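Side-chain contact in dally-like protein (Drosophila melanogaster, PDB 3ODN), which is a glypican, probably acting as a cell-surface heparan sulfate proteoglycan, whose core domain is an elongated helical bundle linked to Hedgehog signalling: residues F194-T199 and G282-V287. The protein carries 2 engineered substitutions. Numbering follows the deposited sequence.
Sequences FVATRT and GSFNIV
Ile-286 reaches from the loop after helix 260-281 onto Phe-194 and Thr-197 of helix 182-214, a buried contact inside the all-helical bundle of the glypican core. Its CB already lies 3.5 Å from Thr-197 OG1, and from there the side chain forks. CG2 meets the same hydroxyl oxygen at 3.5 Å, while CG1, anti to the backbone N (chi1 -156°), runs on past it toward helix 182-214. At the tip, CD1 sits over one face of the Phe-194 ring in a CH-pi contact, 3.8 Å from the centroid and 16° off the ring normal. Ile-286 CD1 also lies 3.5 Å from Thr-197 OG1, between ring and hydroxyl. The first side-chain bond of Phe-194 points away from the loop, but the ring comes back and the two side chains cross at about a right angle. With an alanine in place of Phe-194, Ile-286 CD1 would probably lose its aromatic platform, and the packing on Leu-125 and Tyr-128 of helix 115-131 would go too. Thr-197 OG1 touches the isoleucine only by van der Waals contact, its polar need being met by a hydrogen bond to Ser-193 O one turn back. Phe-88 of helix 48-106 packs against both Thr-197 and Ile-286. Just before the isoleucine, the type I turn from Gly-282 to Asn-285 carries Phe-284, whose ring turns its edge to helix 182-214, with CD1 4.0 Å from Ala-196 CB.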
ATOM      1  N   PHE A 194      10.424  -6.438  -3.294  1.00 37.31           N
ATOM      2  CA  PHE A 194       9.283  -7.039  -3.977  1.00 37.21           C
ATOM      3  C   PHE A 194       8.060  -7.153  -3.061  1.00 43.97           C
ATOM      4  O   PHE A 194       6.940  -6.806  -3.459  1.00 44.50           O
ATOM      5  CB  PHE A 194       9.662  -8.372  -4.649  1.00 40.11           C
ATOM      6  CG  PHE A 194      10.189  -8.227  -6.072  1.00 42.18           C
ATOM      7  CD1 PHE A 194      11.520  -7.911  -6.311  1.00 42.92           C
ATOM      8  CD2 PHE A 194       9.346  -8.409  -7.169  1.00 45.29           C
ATOM      9  CE1 PHE A 194      11.995  -7.759  -7.609  1.00 43.61           C
ATOM     10  CE2 PHE A 194       9.822  -8.250  -8.471  1.00 48.13           C
ATOM     11  CZ  PHE A 194      11.149  -7.933  -8.683  1.00 45.22           C
ATOM     12  N   VAL A 195       8.284  -7.554  -1.814  1.00 43.10           N
ATOM     13  CA  VAL A 195       7.239  -7.677  -0.788  1.00 42.43           C
ATOM     14  C   VAL A 195       6.649  -6.314  -0.479  1.00 44.80           C
ATOM     15  O   VAL A 195       5.429  -6.166  -0.491  1.00 45.56           O
ATOM     16  CB  VAL A 195       7.708  -8.485   0.475  1.00 46.96           C
ATOM     17  CG1 VAL A 195       6.634  -8.526   1.562  1.00 47.38           C
ATOM     18  CG2 VAL A 195       8.112  -9.916   0.099  1.00 47.44           C
ATOM     19  N   ALA A 196       7.496  -5.312  -0.269  1.00 41.07           N
ATOM     20  CA  ALA A 196       7.050  -3.951   0.037  1.00 40.10           C
ATOM     21  C   ALA A 196       6.361  -3.257  -1.149  1.00 44.51           C
ATOM     22  O   ALA A 196       5.432  -2.485  -0.922  1.00 45.03           O
ATOM     23  CB  ALA A 196       8.222  -3.118   0.540  1.00 40.60           C
ATOM     24  N   THR A 197       6.796  -3.547  -2.401  1.00 41.35           N
ATOM     25  CA  THR A 197       6.213  -2.981  -3.627  1.00 41.61           C
ATOM     26  C   THR A 197       4.819  -3.525  -3.905  1.00 46.49           C
ATOM     27  O   THR A 197       3.922  -2.763  -4.281  1.00 47.31           O
ATOM     28  CB  THR A 197       7.171  -3.168  -4.833  1.00 43.27           C
ATOM     29  OG1 THR A 197       8.384  -2.484  -4.522  1.00 40.18           O
ATOM     30  CG2 THR A 197       6.611  -2.591  -6.144  1.00 38.74           C
ATOM     31  N   ARG A 198       4.656  -4.843  -3.774  1.00 42.40           N
ATOM     32  CA  ARG A 198       3.387  -5.500  -4.017  1.00 42.90           C
ATOM     33  C   ARG A 198       2.379  -5.092  -2.955  1.00 47.34           C
ATOM     34  O   ARG A 198       1.282  -4.672  -3.303  1.00 49.60           O
ATOM     35  CB  ARG A 198       3.564  -7.028  -4.185  1.00 40.98           C
ATOM     36  CG  ARG A 198       2.326  -7.839  -3.853  1.00 47.33           C
ATOM     37  CD  ARG A 198       2.441  -9.313  -4.195  1.00 52.63           C
ATOM     38  NE  ARG A 198       1.214 -10.028  -3.853  1.00 58.85           N
ATOM     39  CZ  ARG A 198       0.145 -10.102  -4.641  1.00 74.60           C
ATOM     40  NH1 ARG A 198       0.148  -9.516  -5.833  1.00 65.17           N
ATOM     41  NH2 ARG A 198      -0.936 -10.767  -4.245  1.00 58.20           N
ATOM     42  N   THR A 199       2.770  -5.132  -1.673  1.00 42.93           N
ATOM     43  CA  THR A 199       1.910  -4.717  -0.549  1.00 41.18           C
ATOM     44  C   THR A 199       1.489  -3.281  -0.674  1.00 44.40           C
ATOM     45  O   THR A 199       0.348  -3.008  -0.381  1.00 47.10           O
ATOM     46  CB  THR A 199       2.583  -5.006   0.787  1.00 45.75           C
ATOM     47  OG1 THR A 199       3.211  -6.284   0.718  1.00 46.05           O
ATOM     48  CG2 THR A 199       1.618  -4.961   1.967  1.00 40.90           C
ATOM     49  N   GLY A 282      13.493   4.925   0.093  1.00 51.82           N
ATOM     50  CA  GLY A 282      14.745   4.723   0.812  1.00 53.10           C
ATOM     51  C   GLY A 282      15.365   3.345   0.668  1.00 56.75           C
ATOM     52  O   GLY A 282      15.631   2.902  -0.452  1.00 55.37           O
ATOM     53  N   SER A 283      15.602   2.668   1.823  1.00 54.74           N
ATOM     54  CA  SER A 283      16.275   1.375   1.966  1.00 55.36           C
ATOM     55  C   SER A 283      15.740   0.164   1.192  1.00 57.29           C
ATOM     56  O   SER A 283      16.532  -0.736   0.926  1.00 57.27           O
ATOM     57  CB  SER A 283      16.598   1.048   3.427  1.00 60.22           C
ATOM     58  OG  SER A 283      15.472   0.633   4.182  1.00 69.49           O
ATOM     59  N   PHE A 284      14.423   0.125   0.830  1.00 49.93           N
ATOM     60  CA  PHE A 284      13.876  -0.991   0.045  1.00 47.08           C
ATOM     61  C   PHE A 284      13.596  -0.556  -1.394  1.00 50.76           C
ATOM     62  O   PHE A 284      12.774  -1.178  -2.064  1.00 50.12           O
ATOM     63  CB  PHE A 284      12.603  -1.612   0.697  1.00 48.10           C
ATOM     64  CG  PHE A 284      12.650  -2.166   2.118  1.00 50.59           C
ATOM     65  CD1 PHE A 284      11.471  -2.442   2.815  1.00 51.64           C
ATOM     66  CD2 PHE A 284      13.869  -2.385   2.768  1.00 52.66           C
ATOM     67  CE1 PHE A 284      11.512  -2.925   4.128  1.00 53.05           C
ATOM     68  CE2 PHE A 284      13.904  -2.847   4.086  1.00 56.25           C
ATOM     69  CZ  PHE A 284      12.729  -3.136   4.749  1.00 54.19           C
ATOM     70  N   ASN A 285      14.258   0.523  -1.880  1.00 50.04           N
ATOM     71  CA  ASN A 285      14.026   1.065  -3.233  1.00 49.49           C
ATOM     72  C   ASN A 285      14.134  -0.048  -4.281  1.00 51.11           C
ATOM     73  O   ASN A 285      15.223  -0.613  -4.459  1.00 50.27           O
ATOM     74  CB  ASN A 285      14.967   2.262  -3.559  1.00 51.83           C
ATOM     75  CG  ASN A 285      14.722   2.924  -4.915  1.00 72.90           C
ATOM     76  OD1 ASN A 285      15.350   2.599  -5.913  1.00 74.35           O
ATOM     77  ND2 ASN A 285      13.814   3.878  -4.986  1.00 62.93           N
ATOM     78  N   ILE A 286      12.985  -0.391  -4.924  1.00 45.65           N
ATOM     79  CA  ILE A 286      12.928  -1.446  -5.945  1.00 45.39           C
ATOM     80  C   ILE A 286      13.640  -1.123  -7.294  1.00 56.01           C
ATOM     81  O   ILE A 286      14.081  -2.060  -7.983  1.00 58.02           O
ATOM     82  CB  ILE A 286      11.531  -2.118  -6.082  1.00 45.42           C
ATOM     83  CG1 ILE A 286      11.663  -3.538  -6.682  1.00 43.07           C
ATOM     84  CG2 ILE A 286      10.579  -1.252  -6.882  1.00 45.38           C
ATOM     85  CD1 ILE A 286      10.526  -4.434  -6.504  1.00 34.56           C
ATOM     86  N   VAL A 287      13.766   0.195  -7.659  1.00 53.75           N
ATOM     87  CA  VAL A 287      14.437   0.629  -8.899  1.00 53.88           C
ATOM     88  C   VAL A 287      15.915   0.312  -8.808  1.00 60.12           C
ATOM     89  O   VAL A 287      16.467  -0.217  -9.770  1.00 60.64           O
ATOM     90  CB  VAL A 287      14.169   2.110  -9.305  1.00 57.57           C
ATOM     91  CG1 VAL A 287      14.616   2.381 -10.746  1.00 58.28           C
ATOM     92  CG2 VAL A 287      12.697   2.481  -9.114  1.00 56.14           C
TER